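Local coordinates for structural polyprotein, VP3 (Israeli acute paralysis virus, PDB 5CDD) that probably serves as a structural protein of the viral capsid, one of the subunits cut from a polyprotein and assembled into pentamers, at residues 103-117 with 282-294. Sequence-based numbering, arbitrary orientation.
Sequences RTIKISETENRETEV and VYRPPPTASAAVE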
loop_
_atom_site.group_PDB
_atom_site.type_symbol
_atom_site.label_atom_id
_atom_site.label_comp_id
_atom_site.label_asym_id
_atom_site.label_seq_id
_atom_site.Cartn_x
_atom_site.Cartn_y
_atom_site.Cartn_z
ATOM N N ARG B 103 36.700 53.669 -17.157
ATOM C CA ARG B 103 38.144 53.535 -17.070
ATOM C C ARG B 103 38.710 53.579 -18.482
ATOM O O ARG B 103 38.537 52.641 -19.264
ATOM C CB ARG B 103 38.502 52.204 -16.412
ATOM C CG ARG B 103 39.941 52.115 -15.961
ATOM C CD ARG B 103 40.567 50.795 -16.350
ATOM N NE ARG B 103 41.930 50.694 -15.842
ATOM C CZ ARG B 103 42.764 49.705 -16.135
ATOM N NH1 ARG B 103 43.987 49.696 -15.623
ATOM N NH2 ARG B 103 42.380 48.729 -16.945
ATOM N N THR B 104 39.382 54.676 -18.806
ATOM C CA THR B 104 39.961 54.842 -20.125
ATOM C C THR B 104 41.466 54.581 -20.126
ATOM O O THR B 104 42.193 55.089 -19.276
ATOM C CB THR B 104 39.709 56.261 -20.665
ATOM O OG1 THR B 104 38.320 56.594 -20.532
ATOM C CG2 THR B 104 40.108 56.335 -22.129
ATOM N N ILE B 105 41.922 53.775 -21.077
ATOM C CA ILE B 105 43.337 53.458 -21.205
ATOM C C ILE B 105 43.736 53.680 -22.649
ATOM O O ILE B 105 42.891 53.651 -23.541
ATOM C CB ILE B 105 43.630 51.990 -20.826
ATOM C CG1 ILE B 105 42.800 51.046 -21.700
ATOM C CG2 ILE B 105 43.341 51.776 -19.359
ATOM C CD1 ILE B 105 43.109 49.581 -21.505
ATOM N N LYS B 106 45.025 53.911 -22.867
ATOM C CA LYS B 106 45.555 54.134 -24.200
ATOM C C LYS B 106 45.875 52.768 -24.788
ATOM O O LYS B 106 46.006 51.789 -24.056
ATOM C CB LYS B 106 46.840 54.961 -24.122
ATOM C CG LYS B 106 46.732 56.236 -23.277
ATOM C CD LYS B 106 48.118 56.794 -22.927
ATOM C CE LYS B 106 48.048 57.969 -21.952
ATOM N NZ LYS B 106 49.399 58.531 -21.642
ATOM N N ILE B 107 45.999 52.700 -26.107
ATOM C CA ILE B 107 46.334 51.450 -26.784
ATOM C C ILE B 107 47.265 51.812 -27.930
ATOM O O ILE B 107 48.277 51.156 -28.168
ATOM C CB ILE B 107 45.074 50.756 -27.339
ATOM C CG1 ILE B 107 44.212 50.257 -26.174
ATOM C CG2 ILE B 107 45.479 49.614 -28.279
ATOM C CD1 ILE B 107 42.843 49.761 -26.590
ATOM N N SER B 108 46.888 52.873 -28.628
ATOM C CA SER B 108 47.637 53.410 -29.746
ATOM C C SER B 108 47.362 54.894 -29.605
ATOM O O SER B 108 46.596 55.296 -28.729
ATOM C CB SER B 108 47.065 52.891 -31.067
ATOM O OG SER B 108 45.686 53.221 -31.179
ATOM N N GLU B 109 47.992 55.716 -30.429
ATOM C CA GLU B 109 47.729 57.140 -30.348
ATOM C C GLU B 109 46.568 57.424 -31.282
ATOM O O GLU B 109 46.276 58.572 -31.615
ATOM C CB GLU B 109 48.963 57.943 -30.746
ATOM C CG GLU B 109 49.961 58.093 -29.611
ATOM C CD GLU B 109 51.264 57.383 -29.876
ATOM O OE1 GLU B 109 51.987 57.793 -30.808
ATOM O OE2 GLU B 109 51.565 56.413 -29.148
ATOM N N THR B 110 45.906 56.346 -31.691
ATOM C CA THR B 110 44.760 56.418 -32.584
ATOM C C THR B 110 43.526 55.746 -31.973
ATOM O O THR B 110 42.528 55.543 -32.659
ATOM C CB THR B 110 45.080 55.758 -33.947
ATOM O OG1 THR B 110 43.865 55.515 -34.668
ATOM C CG2 THR B 110 45.833 54.452 -33.745
ATOM N N GLU B 111 43.596 55.389 -30.690
ATOM C CA GLU B 111 42.450 54.764 -30.026
ATOM C C GLU B 111 42.637 54.580 -28.520
ATOM O O GLU B 111 43.760 54.535 -28.020
ATOM C CB GLU B 111 42.135 53.399 -30.646
ATOM C CG GLU B 111 42.866 52.229 -30.001
ATOM C CD GLU B 111 42.175 50.903 -30.256
ATOM O OE1 GLU B 111 42.632 49.875 -29.715
ATOM O OE2 GLU B 111 41.170 50.890 -30.997
ATOM N N ASN B 112 41.518 54.475 -27.809
ATOM C CA ASN B 112 41.518 54.269 -26.362
ATOM C C ASN B 112 40.534 53.150 -26.061
ATOM O O ASN B 112 39.666 52.848 -26.876
ATOM C CB ASN B 112 41.064 55.529 -25.615
ATOM C CG ASN B 112 42.033 56.683 -25.757
ATOM O OD1 ASN B 112 43.246 56.512 -25.635
ATOM N ND2 ASN B 112 41.499 57.874 -25.995
ATOM N N ARG B 113 40.668 52.539 -24.889
ATOM C CA ARG B 113 39.768 51.466 -24.489
ATOM C C ARG B 113 38.986 51.869 -23.250
ATOM O O ARG B 113 39.554 52.014 -22.169
ATOM C CB ARG B 113 40.547 50.183 -24.199
ATOM C CG ARG B 113 39.663 49.029 -23.745
ATOM C CD ARG B 113 40.442 47.731 -23.655
ATOM N NE ARG B 113 41.166 47.463 -24.894
ATOM C CZ ARG B 113 41.842 46.347 -25.144
ATOM N NH1 ARG B 113 42.473 46.201 -26.302
ATOM N NH2 ARG B 113 41.881 45.374 -24.242
ATOM N N GLU B 114 37.681 52.052 -23.414
ATOM C CA GLU B 114 36.823 52.431 -22.300
ATOM C C GLU B 114 36.117 51.218 -21.709
ATOM O O GLU B 114 35.470 50.455 -22.426
ATOM C CB GLU B 114 35.768 53.440 -22.750
ATOM C CG GLU B 114 36.321 54.743 -23.279
ATOM C CD GLU B 114 35.229 55.764 -23.526
ATOM O OE1 GLU B 114 34.272 55.447 -24.266
ATOM O OE2 GLU B 114 35.327 56.884 -22.978
ATOM N N THR B 115 36.244 51.052 -20.397
ATOM C CA THR B 115 35.608 49.946 -19.691
ATOM C C THR B 115 34.684 50.514 -18.618
ATOM O O THR B 115 35.086 51.384 -17.848
ATOM C CB THR B 115 36.652 49.036 -19.005
ATOM O OG1 THR B 115 37.490 48.435 -19.998
ATOM C CG2 THR B 115 35.962 47.945 -18.206
ATOM N N GLU B 116 33.448 50.028 -18.575
ATOM C CA GLU B 116 32.485 50.495 -17.583
ATOM C C GLU B 116 32.726 49.808 -16.242
ATOM O O GLU B 116 32.827 48.583 -16.171
ATOM C CB GLU B 116 31.052 50.197 -18.032
ATOM C CG GLU B 116 30.644 50.826 -19.350
ATOM C CD GLU B 116 29.191 50.545 -19.698
ATOM O OE1 GLU B 116 28.805 49.357 -19.752
ATOM O OE2 GLU B 116 28.437 51.515 -19.916
ATOM N N VAL B 117 32.832 50.607 -15.186
ATOM C CA VAL B 117 33.029 50.084 -13.839
ATOM C C VAL B 117 31.863 50.587 -13.006
ATOM O O VAL B 117 31.712 51.784 -12.775
ATOM C CB VAL B 117 34.341 50.573 -13.213
ATOM C CG1 VAL B 117 34.480 50.015 -11.812
ATOM C CG2 VAL B 117 35.509 50.124 -14.056
ATOM N N VAL B 282 32.742 40.540 -12.662
ATOM C CA VAL B 282 33.258 41.339 -11.561
ATOM C C VAL B 282 34.495 42.109 -12.004
ATOM O O VAL B 282 35.444 41.524 -12.529
ATOM C CB VAL B 282 33.642 40.449 -10.369
ATOM C CG1 VAL B 282 34.214 41.302 -9.254
ATOM C CG2 VAL B 282 32.424 39.674 -9.889
ATOM N N TYR B 283 34.483 43.423 -11.796
ATOM C CA TYR B 283 35.626 44.243 -12.170
ATOM C C TYR B 283 36.754 44.005 -11.178
ATOM O O TYR B 283 36.570 44.128 -9.966
ATOM C CB TYR B 283 35.262 45.727 -12.181
ATOM C CG TYR B 283 36.424 46.590 -12.599
ATOM C CD1 TYR B 283 36.887 46.583 -13.915
ATOM C CD2 TYR B 283 37.102 47.369 -11.666
ATOM C CE1 TYR B 283 37.998 47.327 -14.289
ATOM C CE2 TYR B 283 38.214 48.117 -12.029
ATOM C CZ TYR B 283 38.657 48.090 -13.341
ATOM O OH TYR B 283 39.771 48.811 -13.701
ATOM N N ARG B 284 37.925 43.671 -11.704
ATOM C CA ARG B 284 39.080 43.388 -10.871
ATOM C C ARG B 284 40.198 44.383 -11.127
ATOM O O ARG B 284 40.881 44.297 -12.145
ATOM C CB ARG B 284 39.564 41.974 -11.160
ATOM C CG ARG B 284 38.431 40.968 -11.249
ATOM C CD ARG B 284 38.976 39.632 -11.634
ATOM N NE ARG B 284 39.887 39.151 -10.618
ATOM C CZ ARG B 284 40.883 38.312 -10.856
ATOM N NH1 ARG B 284 41.095 37.865 -12.088
ATOM N NH2 ARG B 284 41.669 37.925 -9.859
ATOM N N PRO B 285 40.414 45.329 -10.190
ATOM C CA PRO B 285 41.456 46.355 -10.314
ATOM C C PRO B 285 42.834 45.852 -10.752
ATOM O O PRO B 285 43.504 45.130 -10.015
ATOM C CB PRO B 285 41.493 46.978 -8.916
ATOM C CG PRO B 285 40.080 46.842 -8.450
ATOM C CD PRO B 285 39.756 45.425 -8.873
ATOM N N PRO B 286 43.275 46.227 -11.967
ATOM C CA PRO B 286 44.592 45.778 -12.431
ATOM C C PRO B 286 45.686 46.371 -11.542
ATOM O O PRO B 286 45.450 47.339 -10.815
ATOM C CB PRO B 286 44.666 46.322 -13.857
ATOM C CG PRO B 286 43.235 46.395 -14.274
ATOM C CD PRO B 286 42.564 46.942 -13.041
ATOM N N PRO B 287 46.895 45.797 -11.586
ATOM C CA PRO B 287 47.991 46.313 -10.759
ATOM C C PRO B 287 48.316 47.774 -11.064
ATOM O O PRO B 287 48.625 48.550 -10.160
ATOM C CB PRO B 287 49.148 45.381 -11.105
ATOM C CG PRO B 287 48.456 44.094 -11.425
ATOM C CD PRO B 287 47.297 44.559 -12.273
ATOM N N THR B 288 48.234 48.142 -12.340
ATOM C CA THR B 288 48.543 49.502 -12.769
ATOM C C THR B 288 47.368 50.195 -13.445
ATOM O O THR B 288 46.475 49.543 -13.984
ATOM C CB THR B 288 49.728 49.502 -13.752
ATOM O OG1 THR B 288 50.843 48.838 -13.149
ATOM C CG2 THR B 288 50.131 50.927 -14.112
ATOM N N ALA B 289 47.382 51.525 -13.418
ATOM C CA ALA B 289 46.331 52.324 -14.038
ATOM C C ALA B 289 46.413 52.206 -15.556
ATOM O O ALA B 289 45.587 52.765 -16.280
ATOM C CB ALA B 289 46.470 53.782 -13.619
ATOM N N SER B 290 47.419 51.476 -16.031
ATOM C CA SER B 290 47.616 51.277 -17.460
ATOM C C SER B 290 47.402 49.815 -17.842
ATOM O O SER B 290 47.138 49.504 -19.003
ATOM C CB SER B 290 49.025 51.717 -17.864
ATOM O OG SER B 290 50.012 50.999 -17.145
ATOM N N ALA B 291 47.520 48.921 -16.862
ATOM C CA ALA B 291 47.325 47.495 -17.101
ATOM C C ALA B 291 45.933 47.268 -17.689
ATOM O O ALA B 291 44.982 47.968 -17.339
ATOM C CB ALA B 291 47.486 46.719 -15.797
ATOM N N ALA B 292 45.814 46.294 -18.584
ATOM C CA ALA B 292 44.533 46.002 -19.214
ATOM C C ALA B 292 43.739 44.958 -18.437
ATOM O O ALA B 292 44.310 44.101 -17.764
ATOM C CB ALA B 292 44.753 45.533 -20.644
ATOM N N VAL B 293 42.414 45.042 -18.534
ATOM C CA VAL B 293 41.524 44.102 -17.856
ATOM C C VAL B 293 41.065 43.029 -18.840
ATOM O O VAL B 293 41.254 43.166 -20.048
ATOM C CB VAL B 293 40.267 44.810 -17.297
ATOM C CG1 VAL B 293 40.652 45.756 -16.176
ATOM C CG2 VAL B 293 39.560 45.567 -18.410
ATOM N N GLU B 294 40.468 41.961 -18.317
ATOM C CA GLU B 294 39.976 40.877 -19.158
ATOM C C GLU B 294 38.582 41.205 -19.675
ATOM O O GLU B 294 37.731 41.683 -18.927
ATOM C CB GLU B 294 39.935 39.558 -18.379
ATOM C CG GLU B 294 39.179 38.451 -19.106
ATOM C CD GLU B 294 39.332 37.092 -18.451
ATOM O OE1 GLU B 294 39.094 36.982 -17.230
ATOM O OE2 GLU B 294 39.681 36.127 -19.163
#
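The guanidinium of Arg-103 reaches into the curve of the 284-293 loop and grips the carbonyl oxygen of Ala-291 end-on with two nitrogens. Arg-103 NH1 lies 2.6 Å and Arg-103 NH2 2.7 Å from Ala-291 O. Both donors approach in the carbonyl plane, but the bonds are bent, as expected when two nitrogens share one acceptor. CB of Arg-103 already points toward the loop; with its CG anti to the backbone N (chi1 -165°) and a bend at chi2, the guanidinium reaches Ala-291. At the guanidinium edge lies Thr-288 O, 3.0 Å from Arg-103 NH1, with an angle too poor for a hydrogen bond.

Apolar groups hold the guanidinium between them: CG2 of Ile-105 sits over the centre of one face, and CD of Pro-286 lies over the opposite face, toward its rim. Val-293 CG1 approaches NH2 of Arg-103 to 3.5 Å.

Strands 101-106 and 111-118 form an antiparallel beta hairpin projecting from the jelly-roll domain expected of a picornavirus-like capsid protein, and the C-terminal segment folds back along it. Residues 113-115 and 282-283 also pair antiparallel with a strand of a neighbouring Structural polyprotein chain, carrying the sheet across the interface.

An aliphatic-on-aromatic contact forms the far end. Val-117 CG2 makes a CH-pi contact 3.6 Å from the centroid of the Tyr-283 ring, only 5° off its normal, while Val-117 CG1 touches Tyr-283 CD2. Tyr-283 OH lies 3.4 Å from Arg-103 CD and is hydrogen-bonded to Leu-37 O of another neighbouring chain.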